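Local coordinates for protein predicted metal-dependent hydrolase of the TIM-barrel fold (Lactobacillus casei, PDB 2QPX) that probably acts as a metal-dependent hydrolase of the amidohydrolase superfamily, holding two zinc ions in a TIM-barrel fold, at residues H177-V183 and D208-Y212; Y310-F315 and W355-C360. All coordinates share one frame; numbering follows the deposited sequence. Where two conformers were deposited one is given.

Following the chain from the N terminus, interaction 1 comes first: the loop 177-183, between helices 170-173 and 183-196, is met again 25 residues later by helix 204-221, closing a largely helical excursion. Interaction 2 opens only after that one has closed, joining the short strand 313-314 to helix 349-367 across 39 intervening residues that include helix 323-342. The two therefore stand in series, neither nested nor crossed, with nearest atoms about 16 Å apart and centres 31 Å apart. Interaction 1 is partly buried at the periphery of the TIM-barrel chain; interaction 2 is buried, where a strand of the parallel sheet meets a late helix.

Interaction 1 (H177-V183 and D208-Y212); sequences HLEPVNV and DYMLY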
loop_
_atom_site.group_PDB
_atom_site.type_symbol
_atom_site.label_atom_id
_atom_site.label_comp_id
_atom_site.label_asym_id
_atom_site.label_seq_id
_atom_site.Cartn_x
_atom_site.Cartn_y
_atom_site.Cartn_z
ATOM N N HIS A 177 8.063 3.394 -16.395
ATOM C CA HIS A 177 8.002 4.832 -16.566
ATOM C C HIS A 177 8.229 5.155 -18.040
ATOM O O HIS A 177 9.284 5.661 -18.440
ATOM C CB HIS A 177 9.031 5.503 -15.656
ATOM C CG HIS A 177 8.746 6.941 -15.384
ATOM N ND1 HIS A 177 7.871 7.693 -16.143
ATOM C CD2 HIS A 177 9.294 7.785 -14.482
ATOM C CE1 HIS A 177 7.873 8.937 -15.694
ATOM N NE2 HIS A 177 8.711 9.010 -14.675
ATOM N N LEU A 178 7.229 4.870 -18.860
ATOM C CA LEU A 178 7.361 4.911 -20.296
ATOM C C LEU A 178 7.319 6.370 -20.776
ATOM O O LEU A 178 6.430 7.131 -20.395
ATOM C CB LEU A 178 6.244 4.125 -20.949
ATOM C CG LEU A 178 6.012 2.688 -20.496
ATOM C CD1 LEU A 178 4.791 2.101 -21.193
ATOM C CD2 LEU A 178 7.243 1.760 -20.646
ATOM N N GLU A 179 8.315 6.768 -21.566
ATOM C CA GLU A 179 8.342 8.123 -22.098
ATOM C C GLU A 179 8.756 8.037 -23.557
ATOM O O GLU A 179 9.544 7.175 -23.930
ATOM C CB GLU A 179 9.317 8.997 -21.299
ATOM C CG GLU A 179 8.864 9.317 -19.865
ATOM C CD GLU A 179 9.785 10.331 -19.123
ATOM O OE1 GLU A 179 10.945 9.994 -18.801
ATOM O OE2 GLU A 179 9.327 11.475 -18.863
ATOM N N PRO A 180 8.281 8.970 -24.380
ATOM C CA PRO A 180 8.681 8.971 -25.776
ATOM C C PRO A 180 10.183 9.176 -25.942
ATOM O O PRO A 180 10.838 9.874 -25.164
ATOM C CB PRO A 180 7.925 10.155 -26.392
ATOM C CG PRO A 180 6.946 10.589 -25.386
ATOM C CD PRO A 180 7.338 10.051 -24.051
ATOM N N VAL A 181 10.691 8.540 -26.980
ATOM C CA VAL A 181 12.117 8.523 -27.327
ATOM C C VAL A 181 12.304 8.838 -28.802
ATOM O O VAL A 181 11.623 8.305 -29.691
ATOM C CB VAL A 181 12.712 7.095 -27.067
ATOM C CG1 VAL A 181 14.173 6.999 -27.510
ATOM C CG2 VAL A 181 12.543 6.720 -25.573
ATOM N N ASN A 182 13.248 9.724 -29.088
ATOM C CA ASN A 182 13.636 10.061 -30.442
ATOM C C ASN A 182 14.316 8.882 -31.139
ATOM O O ASN A 182 15.017 8.103 -30.480
ATOM C CB ASN A 182 14.585 11.276 -30.378
ATOM C CG ASN A 182 14.782 11.937 -31.715
ATOM O OD1 ASN A 182 15.583 11.514 -32.534
ATOM N ND2 ASN A 182 14.060 13.039 -31.919
ATOM N N VAL A 183 14.166 8.773 -32.444
ATOM C CA VAL A 183 14.813 7.733 -33.211
ATOM C C VAL A 183 16.359 7.744 -33.024
ATOM O O VAL A 183 16.975 6.709 -33.075
ATOM C CB VAL A 183 14.410 7.798 -34.709
ATOM C CG1 VAL A 183 15.036 9.041 -35.419
ATOM C CG2 VAL A 183 14.820 6.533 -35.458
ATOM N N ASP A 208 11.283 1.697 -24.962
ATOM C CA ASP A 208 10.249 2.732 -24.908
ATOM C C ASP A 208 9.922 3.194 -26.338
ATOM O O ASP A 208 8.722 3.350 -26.673
ATOM C CB ASP A 208 10.668 3.920 -24.031
ATOM C CG ASP A 208 10.576 3.651 -22.537
ATOM O OD1 ASP A 208 10.296 2.502 -22.142
ATOM O OD2 ASP A 208 10.784 4.637 -21.746
ATOM N N TYR A 209 10.936 3.388 -27.199
ATOM C CA TYR A 209 10.661 3.702 -28.618
ATOM C C TYR A 209 9.730 2.630 -29.230
ATOM O O TYR A 209 8.717 2.936 -29.913
ATOM C CB TYR A 209 11.982 3.775 -29.421
ATOM C CG TYR A 209 11.797 4.084 -30.866
ATOM C CD1 TYR A 209 11.554 3.095 -31.799
ATOM C CD2 TYR A 209 11.867 5.413 -31.315
ATOM C CE1 TYR A 209 11.401 3.417 -33.152
ATOM C CE2 TYR A 209 11.690 5.741 -32.618
ATOM C CZ TYR A 209 11.451 4.760 -33.542
ATOM O OH TYR A 209 11.258 5.090 -34.856
HETATM N N MSE A 210 10.105 1.358 -29.042
HETATM C CA MSE A 210 9.361 0.242 -29.574
HETATM C C MSE A 210 7.911 0.310 -29.121
HETATM O O MSE A 210 6.976 0.166 -29.934
HETATM C CB MSE A 210 9.978 -1.049 -29.046
HETATM C CG MSE A 210 9.316 -2.296 -29.528
HETATM SE SE MSE A 210 9.800 -3.904 -28.515
HETATM C CE MSE A 210 8.670 -3.706 -26.921
ATOM N N LEU A 211 7.705 0.524 -27.813
ATOM C CA LEU A 211 6.326 0.501 -27.299
ATOM C C LEU A 211 5.465 1.639 -27.861
ATOM O O LEU A 211 4.277 1.446 -28.180
ATOM C CB LEU A 211 6.344 0.523 -25.776
ATOM C CG LEU A 211 6.840 -0.783 -25.135
ATOM C CD1 LEU A 211 7.148 -0.546 -23.645
ATOM C CD2 LEU A 211 5.820 -1.914 -25.404
ATOM N N TYR A 212 6.042 2.833 -27.985
ATOM C CA TYR A 212 5.294 3.950 -28.565
ATOM C C TYR A 212 5.020 3.715 -30.037
ATOM O O TYR A 212 3.943 4.014 -30.532
ATOM C CB TYR A 212 6.034 5.288 -28.366
ATOM C CG TYR A 212 5.755 5.925 -27.000
ATOM C CD1 TYR A 212 6.430 5.524 -25.864
ATOM C CD2 TYR A 212 4.767 6.921 -26.835
ATOM C CE1 TYR A 212 6.168 6.099 -24.632
ATOM C CE2 TYR A 212 4.487 7.479 -25.580
ATOM C CZ TYR A 212 5.183 7.068 -24.493
ATOM O OH TYR A 212 4.923 7.600 -23.247
#
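Val181 and Tyr209 bring their CA atoms to 5.2 Å and Leu178 and Asp208 to 5.9 Å, which lays the extended loop 177-183 across one side of helix 204-221 in this TIM-barrel protein. The contact is loop-on-helix packing, with Tyr209, Tyr212, Leu178 and Asp208 contributing the larger areas. The Tyr212 ring lies beneath the Glu179-Pro180 link: Pro180 CA sits 4.0 Å above the ring plane, over its centre, and Pro180 CD comes 3.7 Å from Tyr212 CZ. At the far end of the ring, Tyr212 OH gives a weak hydrogen bond to Leu178 O. With the ring cut back to an alanine here, Pro180 is likely to lose the surface it rests on and Leu178 O its weak donor. Asp208 OD2 accepts the backbone N-H of Glu179 at 3.3 Å; the bond is nearly straight (165° at the hydrogen) but arrives from well above the carboxylate plane. The same oxygen forms a salt bridge with Lys204, one helical turn earlier, which also bonds to His177 O, so a single lysine ties the start of the loop to the helix. Apolar contacts continue on both flanks. Leu178 CD2 touches Leu211 CD1 at 3.8 Å, and both leucines reach Phe227 of strand 225-229. Tyr209 has its CG anti to the backbone N (chi1 180°), which extends the ring alongside the loop toward Val183, where the new helix begins after the N-cap Asn182. There Val183 CB lies 4.0 Å from Tyr209 CE2, while Val181 O approaches the ring edge, 3.3 Å from Tyr209 CD2.

Interaction 2 (Y310-F315 and W355-C360); sequences YTRILF and WINAIC
Tyr310 and Trp355 each turn CG anti to their own carbonyl carbon (chi1 -73° and -77°), and these matched torsions bring the phenol over one face of the indole. The result is an offset stack: the Tyr310 ring and the six-membered ring of Trp355 have centroids 4.3 Å apart and planes inclined by 29°. The tilt brings one side of the phenol closest, with Tyr310 CD2 3.4 Å from Trp355 CE3. Tyr310 CB adds a CH-pi contact, 3.6 Å from the centroid of the five-membered ring and almost along its normal, so the ring and CB together span both halves of the indole. Beyond the stack, Tyr310 OH bonds to His340, and His57 of the second subunit meets Trp355 edge-to-face, placing the pair beside a subunit interface.

Further along helix 349-367, Ile359 fits against Tyr310 and the short, weakly bonded strand 313-314, so that a late helix packs on the edge strand of a four-stranded parallel sheet, as in a beta/alpha barrel. Its CG1 branch packs on Ile313 CG2 at 3.7 Å and also lies close to Tyr310 O, while Ile359 CD1 approaches the Tyr310 ring at its edge. Backbone contacts follow: Ile359 CA makes a CA-H...O contact with Ile313 O at 3.5 Å, and Phe315 N donates to Ile359 O at 2.9 Å. Ile359 O lies in the wider pi-type turn of the helix, and Leu314 CA touches it too, at 3.6 Å. Arg312 and Leu314 bond through their backbones to Phe284 of strand 282-285, and the Leu314 side chain lies about 8 Å from that of the zinc ligand His18. The seam is thus mostly apolar and aromatic, with a single conventional hydrogen bond, supported by two CA-H...O contacts, setting the strand's end against the helix.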
loop_
_atom_site.group_PDB
_atom_site.type_symbol
_atom_site.label_atom_id
_atom_site.label_comp_id
_atom_site.label_asym_id
_atom_site.label_seq_id
_atom_site.Cartn_x
_atom_site.Cartn_y
_atom_site.Cartn_z
ATOM N N TYR A 310 -16.329 -3.477 -12.470
ATOM C CA TYR A 310 -16.243 -4.922 -12.447
ATOM C C TYR A 310 -16.035 -5.490 -13.853
ATOM O O TYR A 310 -15.542 -6.609 -13.998
ATOM C CB TYR A 310 -17.510 -5.538 -11.786
ATOM C CG TYR A 310 -17.530 -5.348 -10.290
ATOM C CD1 TYR A 310 -16.752 -6.138 -9.448
ATOM C CD2 TYR A 310 -18.368 -4.404 -9.685
ATOM C CE1 TYR A 310 -16.756 -5.953 -8.051
ATOM C CE2 TYR A 310 -18.377 -4.220 -8.314
ATOM C CZ TYR A 310 -17.595 -4.999 -7.487
ATOM O OH TYR A 310 -17.623 -4.834 -6.127
ATOM N N THR A 311 -16.355 -4.683 -14.876
ATOM C CA THR A 311 -16.167 -5.043 -16.261
ATOM C C THR A 311 -14.746 -4.780 -16.804
ATOM O O THR A 311 -14.499 -4.946 -17.996
ATOM C CB THR A 311 -17.176 -4.324 -17.133
ATOM O OG1 THR A 311 -17.115 -2.915 -16.857
ATOM C CG2 THR A 311 -18.604 -4.907 -16.870
ATOM N N ARG A 312 -13.810 -4.423 -15.908
ATOM C CA ARG A 312 -12.412 -4.201 -16.303
ATOM C C ARG A 312 -11.414 -5.173 -15.695
ATOM O O ARG A 312 -10.250 -5.189 -16.116
ATOM C CB ARG A 312 -11.990 -2.785 -15.965
ATOM C CG ARG A 312 -12.727 -1.684 -16.795
ATOM C CD ARG A 312 -12.430 -1.731 -18.289
ATOM N NE ARG A 312 -12.925 -0.500 -18.890
ATOM C CZ ARG A 312 -12.304 0.673 -18.802
ATOM N NH1 ARG A 312 -11.065 0.746 -18.314
ATOM N NH2 ARG A 312 -12.907 1.757 -19.236
ATOM N N ILE A 313 -11.852 -5.948 -14.696
ATOM C CA ILE A 313 -10.987 -6.930 -14.025
ATOM C C ILE A 313 -11.221 -8.307 -14.675
ATOM O O ILE A 313 -12.345 -8.672 -14.996
ATOM C CB ILE A 313 -11.074 -6.882 -12.452
ATOM C CG1 ILE A 313 -9.890 -7.646 -11.815
ATOM C CG2 ILE A 313 -12.428 -7.368 -11.967
ATOM C CD1 ILE A 313 -9.740 -7.504 -10.266
ATOM N N LEU A 314 -10.133 -9.042 -14.904
ATOM C CA LEU A 314 -10.159 -10.317 -15.653
ATOM C C LEU A 314 -9.582 -11.438 -14.793
ATOM O O LEU A 314 -8.722 -11.213 -13.955
ATOM C CB LEU A 314 -9.271 -10.234 -16.912
ATOM C CG LEU A 314 -9.485 -9.041 -17.851
ATOM C CD1 LEU A 314 -8.475 -9.063 -19.026
ATOM C CD2 LEU A 314 -10.930 -8.988 -18.361
ATOM N N PHE A 315 -10.043 -12.663 -15.034
ATOM C CA PHE A 315 -9.329 -13.847 -14.558
ATOM C C PHE A 315 -8.117 -14.162 -15.459
ATOM O O PHE A 315 -8.225 -14.223 -16.682
ATOM C CB PHE A 315 -10.198 -15.107 -14.565
ATOM C CG PHE A 315 -9.424 -16.352 -14.283
ATOM C CD1 PHE A 315 -8.945 -16.605 -13.007
ATOM C CD2 PHE A 315 -9.096 -17.229 -15.304
ATOM C CE1 PHE A 315 -8.179 -17.710 -12.758
ATOM C CE2 PHE A 315 -8.296 -18.348 -15.058
ATOM C CZ PHE A 315 -7.881 -18.588 -13.799
ATOM N N TRP A 355 -21.622 -9.747 -13.315
ATOM C CA TRP A 355 -20.253 -9.310 -13.054
ATOM C C TRP A 355 -19.284 -10.482 -12.943
ATOM O O TRP A 355 -18.159 -10.445 -13.506
ATOM C CB TRP A 355 -20.233 -8.423 -11.824
ATOM C CG TRP A 355 -20.734 -7.011 -12.069
ATOM C CD1 TRP A 355 -20.756 -6.347 -13.253
ATOM C CD2 TRP A 355 -21.165 -6.090 -11.079
ATOM N NE1 TRP A 355 -21.182 -5.047 -13.062
ATOM C CE2 TRP A 355 -21.415 -4.854 -11.734
ATOM C CE3 TRP A 355 -21.327 -6.164 -9.697
ATOM C CZ2 TRP A 355 -21.878 -3.738 -11.063
ATOM C CZ3 TRP A 355 -21.796 -5.027 -9.025
ATOM C CH2 TRP A 355 -22.028 -3.835 -9.712
ATOM N N ILE A 356 -19.711 -11.555 -12.267
ATOM C CA ILE A 356 -18.881 -12.769 -12.174
ATOM C C ILE A 356 -18.597 -13.343 -13.587
ATOM O O ILE A 356 -17.448 -13.697 -13.914
ATOM C CB ILE A 356 -19.550 -13.803 -11.196
ATOM C CG1 ILE A 356 -19.423 -13.321 -9.758
ATOM C CG2 ILE A 356 -18.962 -15.232 -11.435
ATOM C CD1 ILE A 356 -20.397 -14.004 -8.745
ATOM N N ASN A 357 -19.624 -13.423 -14.429
ATOM C CA ASN A 357 -19.446 -13.877 -15.779
ATOM C C ASN A 357 -18.437 -12.981 -16.567
ATOM O O ASN A 357 -17.600 -13.489 -17.303
ATOM C CB ASN A 357 -20.779 -13.951 -16.525
ATOM C CG ASN A 357 -21.549 -15.221 -16.253
ATOM O OD1 ASN A 357 -20.972 -16.296 -16.147
ATOM N ND2 ASN A 357 -22.889 -15.102 -16.212
ATOM N N ALA A 358 -18.572 -11.665 -16.416
ATOM C CA ALA A 358 -17.692 -10.692 -17.063
ATOM C C ALA A 358 -16.243 -11.009 -16.710
ATOM O O ALA A 358 -15.370 -11.146 -17.572
ATOM C CB ALA A 358 -18.097 -9.271 -16.610
ATOM N N ILE A 359 -16.002 -11.132 -15.411
ATOM C CA ILE A 359 -14.644 -11.282 -14.901
ATOM C C ILE A 359 -14.002 -12.619 -15.333
ATOM O O ILE A 359 -12.838 -12.661 -15.747
ATOM C CB ILE A 359 -14.637 -11.156 -13.385
ATOM C CG1 ILE A 359 -15.127 -9.758 -12.938
ATOM C CG2 ILE A 359 -13.257 -11.448 -12.793
ATOM C CD1 ILE A 359 -15.463 -9.618 -11.424
ATOM N N CYS A 360 -14.780 -13.712 -15.233
ATOM C CA CYS A 360 -14.252 -15.033 -15.457
ATOM C C CYS A 360 -13.974 -15.364 -16.940
ATOM O O CYS A 360 -13.021 -16.089 -17.250
ATOM C CB CYS A 360 -15.176 -16.068 -14.787
ATOM S SG CYS A 360 -15.049 -16.061 -13.018
#